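Local atomic coordinates of PaaX domain-containing protein, C-domain protein (Mycobacterium tuberculosis, PDB entry 3KFW), a protein that is uncharacterised but probably acts as a DNA-binding transcriptional regulator of the PaaX type, with a winged-helix domain at its N-terminal end. Residues Asp52-Arg55 and Tyr60-Ser63; Arg46-Gly49 and Val54-Ala57. All coordinates share one frame; numbering follows the deposited sequence.

In the fold
The N-terminal PaaX-like region, of the helix-turn-helix clan and probably a winged helix, illustrates how such a fold is built from short-range closures. From the N terminus, helices 5-13 and 23-30 come first, then helix 37-49, which sits where the recognition helix of such folds usually lies. Contact 2 closes the short connection after it, setting the last helical turn beside strand 53-56. The chain then doubles back, and contact 1 pairs that strand with 59-62 to make the wing hairpin. The two loops overlap along the chain, sharing Val54 and Arg55, and meet where Val48 CG2 touches Tyr60 CE1. Asp52 N probably hydrogen-bonds to Met47 O. Contacts 1 and 2 together tie helix 37-49 to both strands.

Contact 1. Residues Asp52-Arg55 and Tyr60-Ser63; sequences DLVR and YRLS
Val54 and Arg61 pair at the centre of the antiparallel hairpin, consistent with the wing of a winged-helix domain. Val54 N gives a nearly straight hydrogen bond to Arg61 O (3.1 Å, 173°), while the return bond from Arg61 N to Val54 O is weak. On the same face, Val54 CG2 lies 3.8 Å from Arg61 CG and at the edge of the guanidinium, near its plane. That arginine is extended, and its NH1 hydrogen-bonds to Pro18 O.

Arg55 and Tyr60 occupy the other face. The phenol, with CG anti to the carbonyl carbon (chi1 -58°), reaches across to its cross-strand partner, CE1 of Tyr60 lying 3.7 Å from Arg55 CB, with that CB oblique to the ring. Leu53 and Leu62 diverge from their backbone pair, yet their branches still cross, CD2 of Leu53 coming 3.9 Å from CD1 of Leu62. Both pack on Leu13 of helix 5-13, joining the hairpin to that helix.

Asp52 forms a salt bridge with Arg6. At the strand exit Ser63, the N-cap of helix 64-77, donates from its N to Asp52 O at 3.0 Å, entering from above the carbonyl plane, 42° out of it.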
ATOM      1  N   ASP A  52      28.760  18.263  27.241  1.00 43.13           N
ATOM      2  CA  ASP A  52      27.433  18.382  27.836  1.00 43.01           C
ATOM      3  C   ASP A  52      27.350  19.482  28.903  1.00 42.00           C
ATOM      4  O   ASP A  52      26.324  20.178  29.040  1.00 41.91           O
ATOM      5  CB  ASP A  52      26.982  17.023  28.381  1.00 43.65           C
ATOM      6  CG  ASP A  52      26.768  15.975  27.265  1.00 46.74           C
ATOM      7  OD1 ASP A  52      26.117  16.326  26.241  1.00 50.07           O
ATOM      8  OD2 ASP A  52      27.229  14.799  27.417  1.00 47.58           O
ATOM      9  N   LEU A  53      28.440  19.630  29.644  1.00 40.46           N
ATOM     10  CA  LEU A  53      28.599  20.710  30.576  1.00 39.13           C
ATOM     11  C   LEU A  53      29.825  21.501  30.204  1.00 39.50           C
ATOM     12  O   LEU A  53      30.751  21.007  29.538  1.00 40.49           O
ATOM     13  CB  LEU A  53      28.785  20.179  31.998  1.00 38.27           C
ATOM     14  CG  LEU A  53      27.638  19.426  32.672  1.00 36.38           C
ATOM     15  CD1 LEU A  53      28.165  18.808  33.948  1.00 35.31           C
ATOM     16  CD2 LEU A  53      26.381  20.296  32.942  1.00 32.48           C
ATOM     17  N   VAL A  54      29.849  22.731  30.685  1.00 38.66           N
ATOM     18  CA  VAL A  54      31.017  23.558  30.619  1.00 37.31           C
ATOM     19  C   VAL A  54      31.444  23.805  32.093  1.00 37.14           C
ATOM     20  O   VAL A  54      30.583  23.914  32.971  1.00 36.90           O
ATOM     21  CB  VAL A  54      30.673  24.874  29.834  1.00 38.00           C
ATOM     22  CG1 VAL A  54      30.534  24.582  28.362  1.00 37.85           C
ATOM     23  CG2 VAL A  54      29.335  25.491  30.323  1.00 35.54           C
ATOM     24  N   ARG A  55      32.755  23.863  32.375  1.00 37.09           N
ATOM     25  CA  ARG A  55      33.213  24.211  33.724  1.00 36.69           C
ATOM     26  C   ARG A  55      33.989  25.532  33.817  1.00 36.79           C
ATOM     27  O   ARG A  55      34.617  25.993  32.871  1.00 35.66           O
ATOM     28  CB  ARG A  55      34.007  23.062  34.383  1.00 36.82           C
ATOM     29  CG  ARG A  55      35.415  22.814  33.896  1.00 36.48           C
ATOM     30  CD  ARG A  55      36.060  21.697  34.718  1.00 42.64           C
ATOM     31  NE  ARG A  55      37.315  21.163  34.144  1.00 46.66           N
ATOM     32  CZ  ARG A  55      37.810  21.482  32.933  1.00 44.26           C
ATOM     33  NH1 ARG A  55      37.132  22.308  32.152  1.00 40.21           N
ATOM     34  NH2 ARG A  55      38.960  20.961  32.487  1.00 37.42           N
ATOM     35  N   TYR A  60      29.931  24.578  37.454  1.00 36.69           N
ATOM     36  CA  TYR A  60      29.339  23.896  36.311  1.00 35.93           C
ATOM     37  C   TYR A  60      27.969  24.495  35.938  1.00 36.12           C
ATOM     38  O   TYR A  60      27.214  24.960  36.811  1.00 35.61           O
ATOM     39  CB  TYR A  60      29.184  22.408  36.636  1.00 36.21           C
ATOM     40  CG  TYR A  60      30.473  21.661  37.009  1.00 34.07           C
ATOM     41  CD1 TYR A  60      31.248  21.055  36.028  1.00 32.39           C
ATOM     42  CD2 TYR A  60      30.899  21.551  38.346  1.00 33.23           C
ATOM     43  CE1 TYR A  60      32.416  20.363  36.353  1.00 33.81           C
ATOM     44  CE2 TYR A  60      32.107  20.826  38.705  1.00 30.73           C
ATOM     45  CZ  TYR A  60      32.855  20.236  37.699  1.00 32.62           C
ATOM     46  OH  TYR A  60      34.066  19.545  37.967  1.00 32.32           O
ATOM     47  N   ARG A  61      27.688  24.534  34.640  1.00 35.01           N
ATOM     48  CA  ARG A  61      26.402  24.914  34.132  1.00 35.41           C
ATOM     49  C   ARG A  61      26.291  24.209  32.760  1.00 36.27           C
ATOM     50  O   ARG A  61      27.305  23.720  32.235  1.00 36.75           O
ATOM     51  CB  ARG A  61      26.232  26.439  34.027  1.00 34.34           C
ATOM     52  CG  ARG A  61      26.936  27.034  32.862  1.00 36.40           C
ATOM     53  CD  ARG A  61      26.645  28.521  32.664  1.00 36.52           C
ATOM     54  NE  ARG A  61      27.507  29.079  31.626  1.00 33.52           N
ATOM     55  CZ  ARG A  61      27.579  30.375  31.306  1.00 33.92           C
ATOM     56  NH1 ARG A  61      26.799  31.248  31.936  1.00 33.37           N
ATOM     57  NH2 ARG A  61      28.396  30.787  30.330  1.00 25.68           N
ATOM     58  N   LEU A  62      25.067  24.094  32.225  1.00 36.37           N
ATOM     59  CA  LEU A  62      24.839  23.387  30.956  1.00 36.73           C
ATOM     60  C   LEU A  62      25.608  24.005  29.752  1.00 37.35           C
ATOM     61  O   LEU A  62      25.737  25.195  29.639  1.00 36.42           O
ATOM     62  CB  LEU A  62      23.311  23.347  30.643  1.00 35.65           C
ATOM     63  CG  LEU A  62      22.372  22.156  31.015  1.00 36.25           C
ATOM     64  CD1 LEU A  62      22.704  21.445  32.331  1.00 32.78           C
ATOM     65  CD2 LEU A  62      20.872  22.543  30.978  1.00 36.09           C
ATOM     66  N   SER A  63      26.050  23.154  28.840  1.00 39.31           N
ATOM     67  CA  SER A  63      26.491  23.516  27.492  1.00 40.62           C
ATOM     68  C   SER A  63      25.443  24.231  26.664  1.00 42.52           C
ATOM     69  O   SER A  63      24.238  23.901  26.757  1.00 43.61           O
ATOM     70  CB  SER A  63      26.769  22.226  26.743  1.00 40.35           C
ATOM     71  OG  SER A  63      27.622  22.496  25.662  1.00 41.49           O
TER

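Contact 2. Residues Arg46-Gly49 and Val54-Ala57; sequences RMVG and VRSA
Val48, in the last turn of helix 37-49, lies beside Val54 at the beginning of the hairpin's outgoing strand, their CA atoms 5.4 Å apart, with no hydrogen bond joining the two backbones. The geometry is consistent with the helix-to-wing junction of a winged-helix domain, where the probable recognition helix ends, the chain turns, and the first strand of the hairpin sets out beside the helix end. The contact is small and lies at the surface, and Val48 supplies the whole of the helical side.

The two valines are turned differently. Val48 directs its CB toward the strand, whereas the CB of Val54 points away from the helix, and Val54 offers only backbone: Val48 CG2 lies 4.4 Å from Val54 C. The side chains of Val48 and Arg55 cross at about a right angle. The two methyls of Val48 are split between the ends of the arginine, CG2 meeting Arg55 CB at 4.2 Å and CG1, anti to the backbone N (chi1 167°), meeting NH1.

Arg55 runs extended from CG to NE, and then the final torsion changes its course: chi4 of -8° turns CZ back to the side of CG. Val48 CG1 packs over one face of the guanidinium, a plain van der Waals contact. Both residues also touch a neighbouring molecule in the crystal, so the exact pose of the arginine may owe something to the lattice.

Val48 also touches Tyr60 on the returning strand and Leu53 on the outgoing one, so its side chain serves both strands of the hairpin. At the outer end of the contact, Val48 CG1 sits 4.0 Å from Arg55 NH1.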
ATOM      1  N   ARG A  46      33.345  13.490  32.914  1.00 45.03           N
ATOM      2  CA  ARG A  46      32.952  12.861  31.648  1.00 45.17           C
ATOM      3  C   ARG A  46      32.047  13.785  30.780  1.00 45.67           C
ATOM      4  O   ARG A  46      32.248  13.899  29.561  1.00 46.01           O
ATOM      5  CB  ARG A  46      32.314  11.521  31.898  1.00 44.59           C
ATOM      6  CG  ARG A  46      32.064  10.720  30.651  1.00 45.30           C
ATOM      7  CD  ARG A  46      31.285   9.490  31.031  1.00 44.37           C
ATOM      8  NE  ARG A  46      32.042   8.752  32.028  1.00 44.51           N
ATOM      9  CZ  ARG A  46      32.536   7.530  31.853  1.00 44.85           C
ATOM     10  NH1 ARG A  46      33.220   6.954  32.834  1.00 44.51           N
ATOM     11  NH2 ARG A  46      32.329   6.869  30.717  1.00 42.38           N
HETATM   12  N   MSE A  47      31.087  14.463  31.415  1.00 45.54           N
HETATM   13  CA  MSE A  47      30.109  15.277  30.694  1.00 45.39           C
HETATM   14  C   MSE A  47      30.721  16.496  30.017  1.00 45.01           C
HETATM   15  O   MSE A  47      30.413  16.759  28.841  1.00 45.09           O
HETATM   16  CB  MSE A  47      29.012  15.712  31.629  1.00 45.78           C
HETATM   17  CG  MSE A  47      27.955  14.657  31.863  1.00 48.95           C
HETATM   18 SE   MSE A  47      26.692  15.229  33.274  1.00 55.72          SE
HETATM   19  CE  MSE A  47      27.571  14.539  34.835  1.00 51.71           C
ATOM     20  N   VAL A  48      31.562  17.228  30.776  1.00 43.98           N
ATOM     21  CA  VAL A  48      32.426  18.305  30.290  1.00 42.89           C
ATOM     22  C   VAL A  48      33.283  17.870  29.114  1.00 42.85           C
ATOM     23  O   VAL A  48      33.517  18.656  28.205  1.00 43.30           O
ATOM     24  CB  VAL A  48      33.407  18.801  31.389  1.00 42.64           C
ATOM     25  CG1 VAL A  48      34.484  19.676  30.781  1.00 42.37           C
ATOM     26  CG2 VAL A  48      32.692  19.578  32.455  1.00 42.36           C
ATOM     27  N   GLY A  49      33.791  16.640  29.159  1.00 42.73           N
ATOM     28  CA  GLY A  49      34.634  16.110  28.089  1.00 42.85           C
ATOM     29  C   GLY A  49      33.831  15.785  26.845  1.00 42.86           C
ATOM     30  O   GLY A  49      34.322  15.912  25.726  1.00 42.55           O
ATOM     31  N   VAL A  54      29.849  22.731  30.685  1.00 38.66           N
ATOM     32  CA  VAL A  54      31.017  23.558  30.619  1.00 37.31           C
ATOM     33  C   VAL A  54      31.444  23.805  32.093  1.00 37.14           C
ATOM     34  O   VAL A  54      30.583  23.914  32.971  1.00 36.90           O
ATOM     35  CB  VAL A  54      30.673  24.874  29.834  1.00 38.00           C
ATOM     36  CG1 VAL A  54      30.534  24.582  28.362  1.00 37.85           C
ATOM     37  CG2 VAL A  54      29.335  25.491  30.323  1.00 35.54           C
ATOM     38  N   ARG A  55      32.755  23.863  32.375  1.00 37.09           N
ATOM     39  CA  ARG A  55      33.213  24.211  33.724  1.00 36.69           C
ATOM     40  C   ARG A  55      33.989  25.532  33.817  1.00 36.79           C
ATOM     41  O   ARG A  55      34.617  25.993  32.871  1.00 35.66           O
ATOM     42  CB  ARG A  55      34.007  23.062  34.383  1.00 36.82           C
ATOM     43  CG  ARG A  55      35.415  22.814  33.896  1.00 36.48           C
ATOM     44  CD  ARG A  55      36.060  21.697  34.718  1.00 42.64           C
ATOM     45  NE  ARG A  55      37.315  21.163  34.144  1.00 46.66           N
ATOM     46  CZ  ARG A  55      37.810  21.482  32.933  1.00 44.26           C
ATOM     47  NH1 ARG A  55      37.132  22.308  32.152  1.00 40.21           N
ATOM     48  NH2 ARG A  55      38.960  20.961  32.487  1.00 37.42           N
ATOM     49  N   SER A  56      33.957  26.141  34.990  1.00 36.45           N
ATOM     50  CA  SER A  56      34.734  27.336  35.179  1.00 35.50           C
ATOM     51  C   SER A  56      35.186  27.328  36.618  1.00 35.12           C
ATOM     52  O   SER A  56      34.868  26.403  37.346  1.00 34.85           O
ATOM     53  CB  SER A  56      33.845  28.540  34.884  1.00 34.07           C
ATOM     54  OG  SER A  56      32.932  28.705  35.946  1.00 34.73           O
ATOM     55  N   ALA A  57      35.906  28.359  37.028  1.00 35.58           N
ATOM     56  CA  ALA A  57      36.220  28.575  38.439  1.00 36.14           C
ATOM     57  C   ALA A  57      34.969  28.604  39.315  1.00 36.78           C
ATOM     58  O   ALA A  57      35.020  28.176  40.474  1.00 37.92           O
ATOM     59  CB  ALA A  57      37.014  29.828  38.622  1.00 36.27           C
TER